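Local structure of uncharacterized protein (3LFT) at residues Lys56-Asn61 with Gln75-Ala80; Asn63-Gly68 with Pro85-Ala90; Glu166-Pro171 with Thr184-Ala189. The protein probably serves as the substrate-binding protein of an ABC transporter and binds L-tryptophan between its two lobes. One frame throughout, in Å; residues are numbered along the deposited sequence.

Contact 1 of 3, residues Lys56-Asn61 with Gln75-Ala80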
ATOM      1  N   LYS A  56     -16.377  -7.481 -13.028  1.00  5.87           N
ATOM      2  CA  LYS A  56     -17.599  -8.109 -13.490  1.00  6.60           C
ATOM      3  C   LYS A  56     -17.306  -9.504 -14.052  1.00  7.20           C
ATOM      4  O   LYS A  56     -18.022 -10.459 -13.753  1.00  8.36           O
ATOM      5  CB  LYS A  56     -18.286  -7.194 -14.511  1.00  7.10           C
ATOM      6  CG  LYS A  56     -19.632  -7.672 -15.025  1.00  8.60           C
ATOM      7  CD  LYS A  56     -20.231  -6.609 -15.938  1.00 12.06           C
ATOM      8  CE  LYS A  56     -21.685  -6.853 -16.247  1.00 15.63           C
ATOM      9  NZ  LYS A  56     -22.067  -5.830 -17.233  1.00 19.98           N
ATOM     10  N   GLN A  57     -16.236  -9.620 -14.830  1.00  6.81           N
ATOM     11  CA  GLN A  57     -15.832 -10.899 -15.411  1.00  8.25           C
ATOM     12  C   GLN A  57     -15.427 -11.901 -14.329  1.00  8.16           C
ATOM     13  O   GLN A  57     -15.903 -13.036 -14.318  1.00  8.81           O
ATOM     14  CB  GLN A  57     -14.680 -10.667 -16.398  1.00  9.02           C
ATOM     15  CG  GLN A  57     -15.131 -10.008 -17.688  1.00 13.70           C
ATOM     16  CD  GLN A  57     -14.034  -9.351 -18.517  1.00 17.58           C
ATOM     17  OE1 GLN A  57     -12.905  -9.117 -18.063  1.00 18.78           O
ATOM     18  NE2 GLN A  57     -14.393  -9.001 -19.746  1.00 19.70           N
ATOM     19  N   LEU A  58     -14.575 -11.467 -13.397  1.00  7.45           N
ATOM     20  CA  LEU A  58     -13.984 -12.387 -12.411  1.00  6.65           C
ATOM     21  C   LEU A  58     -15.003 -12.999 -11.461  1.00  7.23           C
ATOM     22  O   LEU A  58     -14.809 -14.118 -10.985  1.00  6.77           O
ATOM     23  CB  LEU A  58     -12.858 -11.683 -11.632  1.00  6.97           C
ATOM     24  CG  LEU A  58     -11.567 -11.396 -12.408  1.00  5.23           C
ATOM     25  CD1 LEU A  58     -10.715 -10.348 -11.659  1.00  8.32           C
ATOM     26  CD2 LEU A  58     -10.754 -12.679 -12.638  1.00  9.14           C
ATOM     27  N   VAL A  59     -16.090 -12.273 -11.187  1.00  7.39           N
ATOM     28  CA  VAL A  59     -17.082 -12.775 -10.223  1.00  8.52           C
ATOM     29  C   VAL A  59     -18.159 -13.634 -10.872  1.00  9.30           C
ATOM     30  O   VAL A  59     -19.000 -14.201 -10.169  1.00 10.05           O
ATOM     31  CB  VAL A  59     -17.732 -11.643  -9.374  1.00  8.15           C
ATOM     32  CG1 VAL A  59     -16.667 -10.812  -8.667  1.00  8.58           C
ATOM     33  CG2 VAL A  59     -18.653 -10.773 -10.208  1.00  9.26           C
ATOM     34  N   ALA A  60     -18.108 -13.753 -12.197  1.00  9.65           N
ATOM     35  CA  ALA A  60     -19.112 -14.485 -12.970  1.00 10.75           C
ATOM     36  C   ALA A  60     -18.479 -15.597 -13.815  1.00 11.41           C
ATOM     37  O   ALA A  60     -19.066 -16.040 -14.810  1.00 12.63           O
ATOM     38  CB  ALA A  60     -19.877 -13.516 -13.841  1.00 11.15           C
ATOM     39  N   ASN A  61     -17.309 -16.080 -13.401  1.00 11.88           N
ATOM     40  CA  ASN A  61     -16.540 -17.047 -14.183  1.00 12.88           C
ATOM     41  C   ASN A  61     -16.210 -18.374 -13.474  1.00 12.25           C
ATOM     42  O   ASN A  61     -15.219 -19.034 -13.795  1.00 12.73           O
ATOM     43  CB  ASN A  61     -15.261 -16.385 -14.712  1.00 13.38           C
ATOM     44  CG  ASN A  61     -14.618 -17.185 -15.839  1.00 15.62           C
ATOM     45  OD1 ASN A  61     -15.300 -17.630 -16.771  1.00 17.91           O
ATOM     46  ND2 ASN A  61     -13.306 -17.392 -15.746  1.00 17.34           N
ATOM     47  N   GLN A  75     -12.313  -3.135  -3.773  1.00  5.29           N
ATOM     48  CA  GLN A  75     -13.582  -2.412  -3.878  1.00  4.74           C
ATOM     49  C   GLN A  75     -14.331  -2.778  -5.165  1.00  5.17           C
ATOM     50  O   GLN A  75     -15.541  -2.956  -5.140  1.00  5.48           O
ATOM     51  CB  GLN A  75     -13.373  -0.910  -3.781  1.00  4.37           C
ATOM     52  CG  GLN A  75     -12.996  -0.435  -2.367  1.00  4.94           C
ATOM     53  CD  GLN A  75     -12.725   1.042  -2.312  1.00  4.79           C
ATOM     54  OE1 GLN A  75     -11.996   1.572  -3.143  1.00  5.75           O
ATOM     55  NE2 GLN A  75     -13.250   1.714  -1.294  1.00  5.90           N
ATOM     56  N   GLY A  76     -13.604  -2.932  -6.275  1.00  4.74           N
ATOM     57  CA  GLY A  76     -14.269  -3.349  -7.513  1.00  4.97           C
ATOM     58  C   GLY A  76     -14.933  -4.706  -7.379  1.00  4.89           C
ATOM     59  O   GLY A  76     -16.074  -4.907  -7.813  1.00  4.64           O
ATOM     60  N   LEU A  77     -14.206  -5.646  -6.782  1.00  4.66           N
ATOM     61  CA  LEU A  77     -14.734  -6.996  -6.618  1.00  4.73           C
ATOM     62  C   LEU A  77     -15.900  -7.017  -5.631  1.00  4.96           C
ATOM     63  O   LEU A  77     -16.919  -7.656  -5.903  1.00  5.03           O
ATOM     64  CB  LEU A  77     -13.617  -7.946  -6.183  1.00  5.24           C
ATOM     65  CG  LEU A  77     -12.507  -8.168  -7.209  1.00  5.21           C
ATOM     66  CD1 LEU A  77     -11.344  -8.871  -6.534  1.00  7.93           C
ATOM     67  CD2 LEU A  77     -12.971  -8.996  -8.399  1.00  6.53           C
ATOM     68  N   ALA A  78     -15.769  -6.317  -4.501  1.00  5.10           N
ATOM     69  CA  ALA A  78     -16.836  -6.289  -3.490  1.00  5.49           C
ATOM     70  C   ALA A  78     -18.106  -5.592  -4.001  1.00  6.76           C
ATOM     71  O   ALA A  78     -19.198  -5.891  -3.544  1.00  7.55           O
ATOM     72  CB  ALA A  78     -16.327  -5.630  -2.226  1.00  5.90           C
ATOM     73  N   SER A  79     -17.962  -4.665  -4.938  1.00  6.54           N
ATOM     74  CA  SER A  79     -19.112  -4.026  -5.559  0.50  6.82           C
ATOM     75  C   SER A  79     -19.808  -4.994  -6.516  1.00  6.76           C
ATOM     76  O   SER A  79     -21.033  -4.998  -6.631  1.00  8.06           O
ATOM     77  CB  SER A  79     -18.663  -2.772  -6.307  0.50  7.39           C
ATOM     78  OG  SER A  79     -19.754  -2.160  -6.954  0.50  8.45           O
ATOM     79  N   ALA A  80     -19.006  -5.812  -7.201  1.00  6.32           N
ATOM     80  CA  ALA A  80     -19.495  -6.706  -8.252  1.00  6.52           C
ATOM     81  C   ALA A  80     -20.185  -7.956  -7.706  1.00  5.75           C
ATOM     82  O   ALA A  80     -20.969  -8.583  -8.422  1.00  6.26           O
ATOM     83  CB  ALA A  80     -18.338  -7.082  -9.188  1.00  6.80           C
TER

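Contact 2 of 3, residues Asn63-Gly68 with Pro85-Ala90. With TRP (tryptophan), chain C.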
ATOM      1  N   ASN A  63     -15.170 -18.990 -10.419  1.00  8.17           N
ATOM      2  CA  ASN A  63     -14.154 -18.939  -9.377  1.00  7.69           C
ATOM      3  C   ASN A  63     -14.767 -19.252  -8.024  1.00  7.56           C
ATOM      4  O   ASN A  63     -15.922 -18.882  -7.758  1.00  8.11           O
ATOM      5  CB  ASN A  63     -13.491 -17.561  -9.375  1.00  7.30           C
ATOM      6  CG  ASN A  63     -12.644 -17.324 -10.624  1.00  7.76           C
ATOM      7  OD1 ASN A  63     -12.780 -16.303 -11.329  1.00 10.84           O
ATOM      8  ND2 ASN A  63     -11.813 -18.285 -10.936  1.00  6.94           N
ATOM      9  N   ASP A  64     -13.998 -19.946  -7.181  1.00  6.90           N
ATOM     10  CA  ASP A  64     -14.419 -20.238  -5.805  1.00  7.10           C
ATOM     11  C   ASP A  64     -14.384 -18.979  -4.942  1.00  6.15           C
ATOM     12  O   ASP A  64     -15.112 -18.863  -3.953  1.00  7.13           O
ATOM     13  CB  ASP A  64     -13.479 -21.249  -5.157  1.00  7.64           C
ATOM     14  CG  ASP A  64     -13.510 -22.596  -5.822  1.00  9.87           C
ATOM     15  OD1 ASP A  64     -14.591 -23.041  -6.251  1.00 10.59           O
ATOM     16  OD2 ASP A  64     -12.436 -23.223  -5.863  1.00 11.75           O
ATOM     17  N   LEU A  65     -13.461 -18.076  -5.269  1.00  5.82           N
ATOM     18  CA  LEU A  65     -13.324 -16.783  -4.586  1.00  5.27           C
ATOM     19  C   LEU A  65     -12.514 -15.875  -5.489  1.00  5.28           C
ATOM     20  O   LEU A  65     -11.904 -16.333  -6.467  1.00  5.55           O
ATOM     21  CB  LEU A  65     -12.662 -16.909  -3.196  1.00  5.78           C
ATOM     22  CG  LEU A  65     -11.267 -17.548  -3.089  1.00  5.14           C
ATOM     23  CD1 LEU A  65     -10.137 -16.596  -3.515  1.00  6.45           C
ATOM     24  CD2 LEU A  65     -11.039 -18.016  -1.655  1.00  6.64           C
ATOM     25  N   VAL A  66     -12.510 -14.581  -5.168  1.00  4.95           N
ATOM     26  CA  VAL A  66     -11.680 -13.623  -5.871  1.00  4.92           C
ATOM     27  C   VAL A  66     -10.815 -12.861  -4.870  1.00  5.35           C
ATOM     28  O   VAL A  66     -11.156 -12.759  -3.677  1.00  6.20           O
ATOM     29  CB  VAL A  66     -12.532 -12.653  -6.744  1.00  4.46           C
ATOM     30  CG1 VAL A  66     -13.201 -13.403  -7.892  1.00  5.51           C
ATOM     31  CG2 VAL A  66     -13.583 -11.973  -5.900  1.00  6.88           C
ATOM     32  N   VAL A  67      -9.715 -12.312  -5.379  1.00  5.38           N
ATOM     33  CA  VAL A  67      -8.701 -11.636  -4.571  1.00  5.50           C
ATOM     34  C   VAL A  67      -8.435 -10.283  -5.183  1.00  5.66           C
ATOM     35  O   VAL A  67      -8.167 -10.211  -6.385  1.00  5.91           O
ATOM     36  CB  VAL A  67      -7.365 -12.439  -4.563  1.00  5.96           C
ATOM     37  CG1 VAL A  67      -6.341 -11.776  -3.636  1.00  6.81           C
ATOM     38  CG2 VAL A  67      -7.603 -13.896  -4.131  1.00  6.66           C
ATOM     39  N   GLY A  68      -8.518  -9.227  -4.383  1.00  5.37           N
ATOM     40  CA  GLY A  68      -8.215  -7.886  -4.864  1.00  5.65           C
ATOM     41  C   GLY A  68      -6.950  -7.365  -4.227  1.00  5.42           C
ATOM     42  O   GLY A  68      -6.887  -7.191  -3.002  1.00  6.21           O
ATOM     43  N   PRO A  85     -16.883 -15.119  -2.015  1.00  4.70           N
ATOM     44  CA  PRO A  85     -15.832 -14.549  -1.151  1.00  4.62           C
ATOM     45  C   PRO A  85     -14.850 -13.641  -1.888  1.00  4.94           C
ATOM     46  O   PRO A  85     -14.363 -13.977  -2.981  1.00  5.33           O
ATOM     47  CB  PRO A  85     -15.108 -15.784  -0.618  1.00  4.96           C
ATOM     48  CG  PRO A  85     -16.131 -16.879  -0.660  1.00  5.07           C
ATOM     49  CD  PRO A  85     -16.934 -16.592  -1.911  1.00  5.59           C
ATOM     50  N   VAL A  86     -14.567 -12.498  -1.274  1.00  4.62           N
ATOM     51  CA  VAL A  86     -13.605 -11.530  -1.763  1.00  4.83           C
ATOM     52  C   VAL A  86     -12.503 -11.401  -0.708  1.00  4.69           C
ATOM     53  O   VAL A  86     -12.769 -11.086   0.447  1.00  5.56           O
ATOM     54  CB  VAL A  86     -14.266 -10.170  -1.987  1.00  4.58           C
ATOM     55  CG1 VAL A  86     -13.224  -9.115  -2.401  1.00  6.36           C
ATOM     56  CG2 VAL A  86     -15.389 -10.276  -3.041  1.00  5.31           C
ATOM     57  N   ILE A  87     -11.271 -11.670  -1.123  1.00  4.77           N
ATOM     58  CA  ILE A  87     -10.142 -11.597  -0.209  1.00  5.18           C
ATOM     59  C   ILE A  87      -9.331 -10.343  -0.513  1.00  5.21           C
ATOM     60  O   ILE A  87      -8.833 -10.174  -1.635  1.00  6.08           O
ATOM     61  CB  ILE A  87      -9.232 -12.846  -0.331  1.00  5.25           C
ATOM     62  CG1 ILE A  87     -10.034 -14.152  -0.235  1.00  6.24           C
ATOM     63  CG2 ILE A  87      -8.130 -12.804   0.726  1.00  6.68           C
ATOM     64  CD1 ILE A  87     -10.958 -14.320   0.978  1.00  7.46           C
HETATM   65  N   MSE A  88      -9.210  -9.471   0.482  1.00  5.41           N
HETATM   66  CA  MSE A  88      -8.394  -8.283   0.385  1.00  4.81           C
HETATM   67  C   MSE A  88      -6.915  -8.633   0.526  1.00  4.59           C
HETATM   68  O   MSE A  88      -6.524  -9.304   1.490  1.00  5.85           O
HETATM   69  CB  MSE A  88      -8.732  -7.328   1.531  1.00  5.62           C
HETATM   70  CG  MSE A  88     -10.201  -6.876   1.593  1.00  6.61           C
HETATM   71 SE   MSE A  88     -10.557  -5.688   3.103  1.00 11.42          SE
HETATM   72  CE  MSE A  88     -10.029  -6.835   4.573  1.00 10.09           C
ATOM     73  N   ALA A  89      -6.104  -8.189  -0.444  1.00  4.98           N
ATOM     74  CA  ALA A  89      -4.648  -8.319  -0.319  1.00  5.39           C
ATOM     75  C   ALA A  89      -4.035  -6.933  -0.153  1.00  5.13           C
ATOM     76  O   ALA A  89      -3.831  -6.200  -1.150  1.00  5.77           O
ATOM     77  CB  ALA A  89      -4.082  -9.008  -1.533  1.00  6.03           C
ATOM     78  N   ALA A  90      -3.744  -6.592   1.102  1.00  5.17           N
ATOM     79  CA  ALA A  90      -3.119  -5.317   1.470  1.00  5.37           C
ATOM     80  C   ALA A  90      -4.026  -4.112   1.223  1.00  5.38           C
ATOM     81  O   ALA A  90      -3.741  -3.237   0.397  1.00  6.18           O
ATOM     82  CB  ALA A  90      -1.745  -5.151   0.789  1.00  5.28           C
TER
HETATM   83  N   TRP C   1      -2.313  -0.834   0.927  1.00  8.29           N
HETATM   84  CA  TRP C   1      -2.574  -0.218  -0.408  1.00  8.97           C
HETATM   85  C   TRP C   1      -4.043  -0.031  -0.606  1.00  8.94           C
HETATM   86  O   TRP C   1      -4.505   0.102  -1.743  1.00  8.77           O
HETATM   87  CB  TRP C   1      -1.957  -1.091  -1.512  1.00  8.71           C
HETATM   88  CG  TRP C   1      -0.462  -1.211  -1.353  1.00  7.83           C
HETATM   89  CD1 TRP C   1       0.256  -2.272  -0.802  1.00  8.47           C
HETATM   90  CD2 TRP C   1       0.530  -0.196  -1.726  1.00  8.23           C
HETATM   91  NE1 TRP C   1       1.600  -1.980  -0.822  1.00  8.55           N
HETATM   92  CE2 TRP C   1       1.822  -0.770  -1.337  1.00  8.59           C
HETATM   93  CE3 TRP C   1       0.420   1.058  -2.279  1.00  8.21           C
HETATM   94  CZ2 TRP C   1       2.962  -0.020  -1.561  1.00  8.72           C
HETATM   95  CZ3 TRP C   1       1.586   1.789  -2.484  1.00  9.20           C
HETATM   96  CH2 TRP C   1       2.834   1.239  -2.130  1.00  8.94           C
HETATM   97  OXT TRP C   1      -4.789  -0.012   0.383  1.00  8.45           O

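Contact 3 of 3, residues Glu166-Pro171 with Thr184-Ala189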
ATOM      1  N   GLU A 166       0.947  20.259   4.856  1.00  7.64           N
ATOM      2  CA  GLU A 166       0.121  20.838   3.800  1.00  7.50           C
ATOM      3  C   GLU A 166      -0.181  19.730   2.807  1.00  6.78           C
ATOM      4  O   GLU A 166       0.714  18.958   2.428  1.00  5.93           O
ATOM      5  CB  GLU A 166       0.852  21.989   3.094  1.00  7.86           C
ATOM      6  CG  GLU A 166       0.009  22.751   2.056  1.00 10.63           C
ATOM      7  CD  GLU A 166       0.590  24.115   1.676  1.00 12.45           C
ATOM      8  OE1 GLU A 166      -0.084  24.846   0.919  1.00 13.95           O
ATOM      9  OE2 GLU A 166       1.707  24.453   2.134  1.00 13.78           O
ATOM     10  N   THR A 167      -1.436  19.645   2.377  1.00  6.30           N
ATOM     11  CA  THR A 167      -1.857  18.564   1.476  1.00  7.45           C
ATOM     12  C   THR A 167      -1.806  18.958   0.001  1.00  6.99           C
ATOM     13  O   THR A 167      -2.168  20.087  -0.358  1.00  7.17           O
ATOM     14  CB  THR A 167      -3.243  18.031   1.855  1.00  8.02           C
ATOM     15  OG1 THR A 167      -4.188  19.108   1.848  1.00  9.66           O
ATOM     16  CG2 THR A 167      -3.193  17.410   3.240  1.00  9.46           C
ATOM     17  N   PHE A 168      -1.329  18.032  -0.828  1.00  5.83           N
ATOM     18  CA  PHE A 168      -1.222  18.204  -2.267  1.00  5.97           C
ATOM     19  C   PHE A 168      -1.780  16.949  -2.911  1.00  6.48           C
ATOM     20  O   PHE A 168      -1.043  16.024  -3.286  1.00  7.27           O
ATOM     21  CB  PHE A 168       0.223  18.479  -2.694  1.00  6.46           C
ATOM     22  CG  PHE A 168       0.778  19.752  -2.135  1.00  4.58           C
ATOM     23  CD1 PHE A 168       0.669  20.949  -2.852  1.00  7.10           C
ATOM     24  CD2 PHE A 168       1.384  19.767  -0.875  1.00  5.49           C
ATOM     25  CE1 PHE A 168       1.179  22.131  -2.328  1.00  6.96           C
ATOM     26  CE2 PHE A 168       1.888  20.944  -0.341  1.00  6.68           C
ATOM     27  CZ  PHE A 168       1.785  22.128  -1.069  1.00  7.31           C
ATOM     28  N   ALA A 169      -3.104  16.904  -2.990  1.00  6.38           N
ATOM     29  CA  ALA A 169      -3.785  15.778  -3.607  1.00  6.75           C
ATOM     30  C   ALA A 169      -3.800  15.937  -5.118  1.00  6.40           C
ATOM     31  O   ALA A 169      -3.947  17.051  -5.644  1.00  6.83           O
ATOM     32  CB  ALA A 169      -5.197  15.630  -3.061  1.00  6.89           C
ATOM     33  N   VAL A 170      -3.608  14.823  -5.806  1.00  5.21           N
ATOM     34  CA  VAL A 170      -3.761  14.741  -7.257  1.00  5.85           C
ATOM     35  C   VAL A 170      -4.872  13.750  -7.601  1.00  5.30           C
ATOM     36  O   VAL A 170      -5.065  12.761  -6.880  1.00  5.32           O
ATOM     37  CB  VAL A 170      -2.429  14.329  -7.959  1.00  5.26           C
ATOM     38  CG1 VAL A 170      -1.335  15.381  -7.716  1.00  7.57           C
ATOM     39  CG2 VAL A 170      -1.909  12.973  -7.481  1.00  5.86           C
ATOM     40  N   PRO A 171      -5.625  13.999  -8.697  1.00  5.12           N
ATOM     41  CA  PRO A 171      -6.643  13.007  -9.088  1.00  5.01           C
ATOM     42  C   PRO A 171      -6.101  11.814  -9.873  1.00  5.63           C
ATOM     43  O   PRO A 171      -6.801  10.800 -10.011  1.00  6.32           O
ATOM     44  CB  PRO A 171      -7.593  13.820  -9.973  1.00  4.70           C
ATOM     45  CG  PRO A 171      -6.707  14.856 -10.602  1.00  4.80           C
ATOM     46  CD  PRO A 171      -5.718  15.229  -9.511  1.00  5.39           C
ATOM     47  N   THR A 184       7.337  21.878  -3.814  1.00  6.66           N
ATOM     48  CA  THR A 184       8.718  21.938  -3.317  1.00  7.98           C
ATOM     49  C   THR A 184       9.214  23.354  -3.025  1.00  8.25           C
ATOM     50  O   THR A 184      10.243  23.517  -2.380  1.00  8.60           O
ATOM     51  CB  THR A 184       9.740  21.123  -4.164  1.00  7.86           C
ATOM     52  OG1 THR A 184       9.759  21.575  -5.519  1.00  9.02           O
ATOM     53  CG2 THR A 184       9.466  19.616  -4.110  1.00  8.92           C
ATOM     54  N   SER A 185       8.488  24.369  -3.488  1.00  8.11           N
ATOM     55  CA  SER A 185       8.773  25.754  -3.115  0.50  8.49           C
ATOM     56  C   SER A 185       8.053  26.134  -1.820  1.00  8.62           C
ATOM     57  O   SER A 185       8.284  27.214  -1.261  1.00  9.06           O
ATOM     58  CB  SER A 185       8.345  26.705  -4.234  0.50  9.02           C
ATOM     59  OG  SER A 185       6.974  27.038  -4.110  0.50  9.52           O
ATOM     60  N   LYS A 186       7.178  25.244  -1.345  1.00  7.27           N
ATOM     61  CA  LYS A 186       6.322  25.510  -0.180  1.00  7.43           C
ATOM     62  C   LYS A 186       6.652  24.682   1.062  1.00  7.25           C
ATOM     63  O   LYS A 186       6.256  25.042   2.183  1.00  8.18           O
ATOM     64  CB  LYS A 186       4.857  25.256  -0.531  1.00  7.03           C
ATOM     65  CG  LYS A 186       4.262  26.269  -1.512  1.00  6.68           C
ATOM     66  CD  LYS A 186       2.884  25.815  -1.974  1.00  7.19           C
ATOM     67  CE  LYS A 186       2.187  26.871  -2.817  1.00  7.19           C
ATOM     68  NZ  LYS A 186       1.773  28.031  -1.973  1.00  9.24           N
ATOM     69  N   VAL A 187       7.341  23.561   0.866  1.00  7.38           N
ATOM     70  CA  VAL A 187       7.566  22.611   1.960  1.00  7.27           C
ATOM     71  C   VAL A 187       9.019  22.192   2.059  1.00  7.27           C
ATOM     72  O   VAL A 187       9.791  22.355   1.105  1.00  8.09           O
ATOM     73  CB  VAL A 187       6.664  21.348   1.844  1.00  7.49           C
ATOM     74  CG1 VAL A 187       5.201  21.742   1.703  1.00  7.84           C
ATOM     75  CG2 VAL A 187       7.101  20.453   0.674  1.00  7.60           C
ATOM     76  N   ASP A 188       9.377  21.643   3.222  1.00  6.71           N
ATOM     77  CA  ASP A 188      10.742  21.202   3.475  1.00  6.94           C
ATOM     78  C   ASP A 188      10.981  19.748   3.127  1.00  6.19           C
ATOM     79  O   ASP A 188      12.117  19.337   2.931  1.00  6.38           O
ATOM     80  CB  ASP A 188      11.097  21.422   4.941  1.00  7.59           C
ATOM     81  CG  ASP A 188      10.977  22.872   5.356  1.00  9.05           C
ATOM     82  OD1 ASP A 188      11.379  23.753   4.562  1.00 10.75           O
ATOM     83  OD2 ASP A 188      10.465  23.109   6.468  1.00 10.62           O
ATOM     84  N   ALA A 189       9.904  18.968   3.076  1.00  5.28           N
ATOM     85  CA  ALA A 189      10.003  17.542   2.813  1.00  4.84           C
ATOM     86  C   ALA A 189       8.708  17.082   2.196  1.00  5.83           C
ATOM     87  O   ALA A 189       7.656  17.692   2.435  1.00  6.19           O
ATOM     88  CB  ALA A 189      10.260  16.766   4.120  1.00  5.63           C
TER

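Contact 1 of 3, residues Lys56-Asn61 with Gln75-Ala80
V59 turns CG1 anti to its own carbonyl carbon (chi1 -55°), which places CG2 between the backbone N and the carbonyl carbon and sends both methyls to helix 71-80. The two branches share the work. V59 CG2 meets A80 CB at 3.8 Å and also lies 3.7 Å from A80 O. V59 CG1 sits beside the same A80 methyl and touches L77 CD2 at 4.1 Å. The A80 methyl therefore faces both branches of one valine. L77 leaves its helix at an angle to the contact, but its end bends nearer, and CD2 is the branch that does the touching. L58 adds CD1, 4.2 Å from L77 CD2, with the two leucines crossing at a slant. L77 CD2 thus touches both V59 CG1 and L58 CD1. K56 comes near through its backbone N; its CB is directed away. No hydrogen bond joins the two segments, and the contact is apolar. It runs from buried leucines to an exposed edge at A80. On the sheet side, V66 of strand 65-69 touches both L58 and L77, and S55 touches L77 and A80. Segment 56-61 and the last turn of helix 71-80 thus pack side by side on one face of the parallel sheet, an arrangement typical of an alpha/beta lobe of a periplasmic-binding-protein fold.

Contact 2 of 3, residues Asn63-Gly68 with Pro85-Ala90
Strands 65-69 and 86-89 are the two strands of a beta-alpha-beta unit, with helix 71-80 as the crossover. They lie side by side in parallel, and their axes differ by 22°. Four backbone hydrogen bonds join them. V66 N gives to P85 O at 2.9 Å. I87 N gives to V66 O at 2.8 Å. G68 N then gives to I87 O, and A89 N gives to G68 O. V66 and G68 thus use both their N and O toward this neighbour, the regular parallel pattern. V67 turns its polar backbone the other way, to strand 3-9. Side chains pair on both faces. On one, V66 CG2 meets V86 CG2 at 3.8 Å. On the other, L65 CB lies 3.7 Å from P85 CB, and L65 CD1 reaches I87 CG1 at 4.1 Å. V67 has CG1 anti to its backbone N (chi1 -176°), which brings that methyl to A89 CB at 4.1 Å. Helix 236-251 covers this second face, with I247 on V67 and T243 on A89. Just past the strand end, A90 O accepts a hydrogen bond of 2.8 Å from the amino N of the bound tryptophan. T71, at the start of helix 71-80, and T92 also hydrogen-bond to the ligand. A ligand held at the C-terminal ends of parallel strands is typical of the periplasmic-binding-protein fold.

Contact 3 of 3, residues Glu166-Pro171 with Thr184-Ala189
Strand 164-170 is an outermost strand of the four-stranded parallel sheet, and its side chains here meet the turn that leads from helix 176-183 into strand 189-192. F168 carries the contact. Its CG is anti to the carbonyl carbon (chi1 -63°), and the ring extends from the strand toward the turn. K186 CD comes to the ring edge, in the ring plane, 4.0 Å from F168 CZ and 4.1 Å from F168 CE1. This is a contact of the aliphatic part of the lysine chain. V187 CG1 approaches obliquely and lies 4.0 Å from F168 CE2. The ring end is therefore met by a lysine methylene and a valine methyl. The two segments are linked by helix 176-183, and strand 135-141 lies between strands 164-170 and 189-192 in the sheet. The contact thus passes over the inner strand 135-141 on the face where helix 176-183 packs, as in the alpha/beta lobes of periplasmic binding proteins. T179 and M183 of that helix also touch F168, and T135 of strand 135-141 touches V187. E166 lies at the margin. E166 OE2 is 4.2 Å from K186 CB and 4.4 Å from V187 CG1. The charged ends do not meet: E166 OE1 and K186 NZ are 4.7 Å apart, although the opposite charges may attract weakly. K186 is exposed, while V187 is buried.

Overall arrangement
Contacts 1 and 2 belong to one lobe and contact 3 to the other. The centres of contacts 1 and 2 are about 10 Å apart, and the two touch: L77 and L58 rest on strand 65-69. Their segments alternate along the chain, because helix 48-58, strand 65-69, helix 71-80 and strand 86-89 follow one another. Contact 1 lies in the helix layer on one face of the six-stranded sheet, and contact 2 within that sheet. Contact 3 comes later, on the four-stranded sheet. Its centre is about 35 Å from each of the others. Contact 2 reaches the tryptophan pocket through A90. This is consistent with a two-lobed binding protein, with contacts 1 and 3 as packing within each lobe.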